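PDB 3C2G: beta-catenin homolog sys-1 from Caenorhabditis elegans, which acts as a transcription coregulator in the Wnt asymmetry pathway, activating or repressing target genes depending on upstream signals and on partners such as pop-1, which it binds directly. Local coordinates for residues A[89-92]-A[93-96]; A[40-44]-A[45-49]. One frame throughout, in Å; residues are numbered along the deposited sequence.

Contact 1: residues A[89-92]-A[93-96]; sequences TFLP and IISP
Leu91, Pro92 and Ile93 take the chain out of helix 71-90 and round two successive type I turns, with Ser95 closing the second. In the first turn the N-H of Ile94 bonds back to the carbonyl of Leu91, N to O 3.1 Å, and Pro92 and Ile93 fill its corners. One residue further on, Ser95 N reaches Pro92 O at 3.0 Å, so Ile93 serves as a corner of both turns. Its contribution comes mainly from the backbone and CB, and the end of its side chain leads away from residues 89-92. Pro92 O is gripped twice by the same residue. Ser95 OG sits between its own backbone N and carbonyl carbon (chi1 77°), which brings it to 3.0 Å from Pro92 O, in the carbonyl plane on a lone pair, whereas the amide N lies above that plane. CD of Pro96 comes within 3.7 Å of Pro92 O, adding a ring carbon to the surroundings of that oxygen. Leu91 contributes a small apolar patch: its CB rests 4.0 Å from CG1 of Ile94, whose side chain is buried and also meets Val51 of helix 47-62. The chemistry is that of a short 3-10 turn. Pro92 has no N-H to offer, but its carbonyl takes both donors of Ser95, and this double grip would hold the serine hydroxyl turned back toward the chain.

Contact 2: residues A[40-44]-A[45-49]; sequences AQVDQ and ANMPN
Two sets of torsions bring Met47 and Val42 together. Met47, a selenomethionine in this crystal, leaves with CG beside its backbone N (chi1 -79°) and then bends at both chi2 and chi3, curling its SE back to the preceding loop. Val42 holds CG1 anti to its backbone N (-179°), and that methyl touches Met47 SE at 3.8 Å, the two side chains crossing at about a right angle. Asp43 likewise keeps CG anti to its N, and a chi2 of -53° turns OD1 toward the amide of Ala45. The resulting bond, OD1 to Ala45 N at 3.4 Å, is weak but makes an Asx turn. The main chain folds more firmly: Asn46 N donates to Asp43 O at 2.9 Å and closes a type I turn with Gln44 and Ala45 at its corners. Met47 N follows with a weak bond to Gln44 O, 3.3 Å long, while Met47 CB lies 3.4 Å from that same oxygen. Beyond the turn, Phe39 and Tyr97 pack on Met47, and Pro48 O accepts a hydrogen bond from Gln100 NE2. Asp43 thus engages the entry to helix 47-62 by both carbonyl and carboxylate, and its negative charge would probably suit the positive end of the helix dipole; the buried Met47, resting on Val42 through SE, joins the start of the helix to the loop before it.

Overall arrangement
Contact 2 comes first along the chain, in the connection from helix 20-37 into helix 47-62; contact 1 follows helix 71-90 and leads toward helix 98-103. Their centres lie about 13 Å apart, and they meet directly where Ile94 CD1 packs on Met47 CE at 3.5 Å. Residues 40-49 enter a helix while residues 89-96 leave the next one, so the two turns lie near each other at the ends of the early helices of the armadillo domain, on the same side of the chain's centre. Met47 therefore bridges the two connections, apolar contact joining neighbouring helix ends in this stacked, all-helical scaffold.

Contact 1: residues A[89-92]-A[93-96]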
loop_
_atom_site.group_PDB
_atom_site.type_symbol
_atom_site.label_atom_id
_atom_site.label_comp_id
_atom_site.label_asym_id
_atom_site.label_seq_id
_atom_site.Cartn_x
_atom_site.Cartn_y
_atom_site.Cartn_z
ATOM N N THR A 89 15.100 0.891 -30.498
ATOM C CA THR A 89 14.802 1.002 -29.074
ATOM C C THR A 89 15.249 -0.214 -28.255
ATOM O O THR A 89 15.274 -0.152 -27.023
ATOM C CB THR A 89 13.312 1.316 -28.814
ATOM O OG1 THR A 89 12.501 0.289 -29.385
ATOM C CG2 THR A 89 12.933 2.660 -29.424
ATOM N N PHE A 90 15.612 -1.308 -28.921
ATOM C CA PHE A 90 16.132 -2.468 -28.193
ATOM C C PHE A 90 17.495 -2.973 -28.653
ATOM O O PHE A 90 18.152 -3.707 -27.918
ATOM C CB PHE A 90 15.113 -3.619 -28.131
ATOM C CG PHE A 90 14.873 -4.312 -29.444
ATOM C CD1 PHE A 90 15.782 -5.243 -29.937
ATOM C CD2 PHE A 90 13.711 -4.066 -30.165
ATOM C CE1 PHE A 90 15.554 -5.896 -31.147
ATOM C CE2 PHE A 90 13.471 -4.718 -31.371
ATOM C CZ PHE A 90 14.400 -5.636 -31.864
ATOM N N LEU A 91 17.915 -2.600 -29.859
ATOM C CA LEU A 91 19.205 -3.050 -30.379
ATOM C C LEU A 91 20.355 -2.549 -29.490
ATOM O O LEU A 91 20.457 -1.346 -29.229
ATOM C CB LEU A 91 19.390 -2.584 -31.821
ATOM C CG LEU A 91 19.673 -3.629 -32.903
ATOM C CD1 LEU A 91 18.725 -4.824 -32.834
ATOM C CD2 LEU A 91 19.562 -2.965 -34.271
ATOM N N PRO A 92 21.211 -3.475 -29.005
ATOM C CA PRO A 92 22.309 -3.102 -28.107
ATOM C C PRO A 92 23.244 -2.059 -28.715
ATOM O O PRO A 92 23.600 -1.093 -28.034
ATOM C CB PRO A 92 23.050 -4.426 -27.881
ATOM C CG PRO A 92 22.032 -5.467 -28.148
ATOM C CD PRO A 92 21.189 -4.925 -29.260
ATOM N N ILE A 93 23.606 -2.241 -29.982
ATOM C CA ILE A 93 24.530 -1.340 -30.673
ATOM C C ILE A 93 23.990 0.096 -30.810
ATOM O O ILE A 93 24.756 1.045 -30.981
ATOM C CB ILE A 93 24.931 -1.913 -32.063
ATOM C CG1 ILE A 93 26.258 -1.304 -32.545
ATOM C CG2 ILE A 93 23.792 -1.749 -33.086
ATOM C CD1 ILE A 93 26.929 -2.091 -33.656
ATOM N N ILE A 94 22.671 0.246 -30.719
ATOM C CA ILE A 94 22.043 1.554 -30.788
ATOM C C ILE A 94 21.849 2.172 -29.399
ATOM O O ILE A 94 21.591 3.370 -29.284
ATOM C CB ILE A 94 20.697 1.489 -31.570
ATOM C CG1 ILE A 94 20.911 0.940 -32.987
ATOM C CG2 ILE A 94 20.011 2.840 -31.624
ATOM C CD1 ILE A 94 21.679 1.851 -33.939
ATOM N N SER A 95 22.004 1.379 -28.342
ATOM C CA SER A 95 21.670 1.871 -26.992
ATOM C C SER A 95 22.402 3.150 -26.532
ATOM O O SER A 95 21.777 3.988 -25.883
ATOM C CB SER A 95 21.726 0.763 -25.931
ATOM O OG SER A 95 23.055 0.453 -25.580
ATOM N N PRO A 96 23.695 3.334 -26.897
ATOM C CA PRO A 96 24.357 4.584 -26.483
ATOM C C PRO A 96 23.821 5.830 -27.203
ATOM O O PRO A 96 24.178 6.954 -26.831
ATOM C CB PRO A 96 25.832 4.368 -26.872
ATOM C CG PRO A 96 25.963 2.937 -27.254
ATOM C CD PRO A 96 24.606 2.481 -27.686
#

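Contact 2: residues A[40-44]-A[45-49]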
loop_
_atom_site.group_PDB
_atom_site.type_symbol
_atom_site.label_atom_id
_atom_site.label_comp_id
_atom_site.label_asym_id
_atom_site.label_seq_id
_atom_site.Cartn_x
_atom_site.Cartn_y
_atom_site.Cartn_z
ATOM N N ALA A 40 26.899 -3.043 -38.306
ATOM C CA ALA A 40 28.221 -3.566 -37.945
ATOM C C ALA A 40 29.380 -3.032 -38.798
ATOM O O ALA A 40 30.508 -2.908 -38.313
ATOM C CB ALA A 40 28.205 -5.096 -37.956
ATOM N N GLN A 41 29.098 -2.712 -40.058
ATOM C CA GLN A 41 30.122 -2.169 -40.956
ATOM C C GLN A 41 30.285 -0.647 -40.836
ATOM O O GLN A 41 31.173 -0.064 -41.460
ATOM C CB GLN A 41 29.855 -2.581 -42.413
ATOM C CG GLN A 41 29.910 -4.096 -42.677
ATOM C CD GLN A 41 31.157 -4.774 -42.101
ATOM O OE1 GLN A 41 31.054 -5.685 -41.275
ATOM N NE2 GLN A 41 32.336 -4.322 -42.527
ATOM N N VAL A 42 29.436 -0.012 -40.031
ATOM C CA VAL A 42 29.495 1.438 -39.832
ATOM C C VAL A 42 30.502 1.781 -38.731
ATOM O O VAL A 42 30.428 1.247 -37.622
ATOM C CB VAL A 42 28.092 2.045 -39.510
ATOM C CG1 VAL A 42 28.170 3.562 -39.338
ATOM C CG2 VAL A 42 27.084 1.694 -40.599
ATOM N N ASP A 43 31.441 2.666 -39.058
ATOM C CA ASP A 43 32.446 3.145 -38.110
ATOM C C ASP A 43 31.796 3.759 -36.863
ATOM O O ASP A 43 30.946 4.644 -36.972
ATOM C CB ASP A 43 33.343 4.171 -38.802
ATOM C CG ASP A 43 34.685 4.340 -38.115
ATOM O OD1 ASP A 43 34.728 4.583 -36.886
ATOM O OD2 ASP A 43 35.708 4.249 -38.823
ATOM N N GLN A 44 32.209 3.286 -35.688
ATOM C CA GLN A 44 31.637 3.714 -34.404
ATOM C C GLN A 44 31.500 5.241 -34.242
ATOM O O GLN A 44 30.490 5.730 -33.737
ATOM C CB GLN A 44 32.429 3.113 -33.228
ATOM C CG GLN A 44 31.815 3.408 -31.851
ATOM C CD GLN A 44 32.658 2.911 -30.673
ATOM O OE1 GLN A 44 32.118 2.377 -29.694
ATOM N NE2 GLN A 44 33.977 3.095 -30.755
ATOM N N ALA A 45 32.514 5.986 -34.670
ATOM C CA ALA A 45 32.503 7.449 -34.550
ATOM C C ALA A 45 31.485 8.158 -35.470
ATOM O O ALA A 45 31.120 9.302 -35.211
ATOM C CB ALA A 45 33.906 8.012 -34.749
ATOM N N ASN A 46 31.023 7.475 -36.517
ATOM C CA ASN A 46 30.018 8.026 -37.434
ATOM C C ASN A 46 28.581 7.695 -37.062
ATOM O O ASN A 46 27.645 8.234 -37.663
ATOM C CB ASN A 46 30.270 7.571 -38.878
ATOM C CG ASN A 46 31.514 8.191 -39.487
ATOM O OD1 ASN A 46 32.058 9.183 -38.988
ATOM N ND2 ASN A 46 31.976 7.598 -40.578
HETATM N N MSE A 47 28.419 6.811 -36.078
HETATM C CA MSE A 47 27.107 6.306 -35.649
HETATM C C MSE A 47 26.081 7.380 -35.277
HETATM O O MSE A 47 24.941 7.299 -35.733
HETATM C CB MSE A 47 27.249 5.289 -34.508
HETATM C CG MSE A 47 27.651 3.897 -34.957
HETATM SE SE MSE A 47 26.279 3.069 -36.085
HETATM C CE MSE A 47 24.955 2.676 -34.708
ATOM N N PRO A 48 26.472 8.376 -34.449
ATOM C CA PRO A 48 25.533 9.454 -34.115
ATOM C C PRO A 48 24.771 10.055 -35.306
ATOM O O PRO A 48 23.534 10.149 -35.249
ATOM C CB PRO A 48 26.422 10.503 -33.437
ATOM C CG PRO A 48 27.490 9.702 -32.794
ATOM C CD PRO A 48 27.759 8.554 -33.745
ATOM N N ASN A 49 25.466 10.440 -36.378
ATOM C CA ASN A 49 24.735 11.002 -37.515
ATOM C C ASN A 49 24.129 9.971 -38.461
ATOM O O ASN A 49 23.170 10.266 -39.165
ATOM C CB ASN A 49 25.489 12.143 -38.235
ATOM C CG ASN A 49 26.579 11.652 -39.140
ATOM O OD1 ASN A 49 27.671 11.324 -38.685
ATOM N ND2 ASN A 49 26.303 11.616 -40.435
#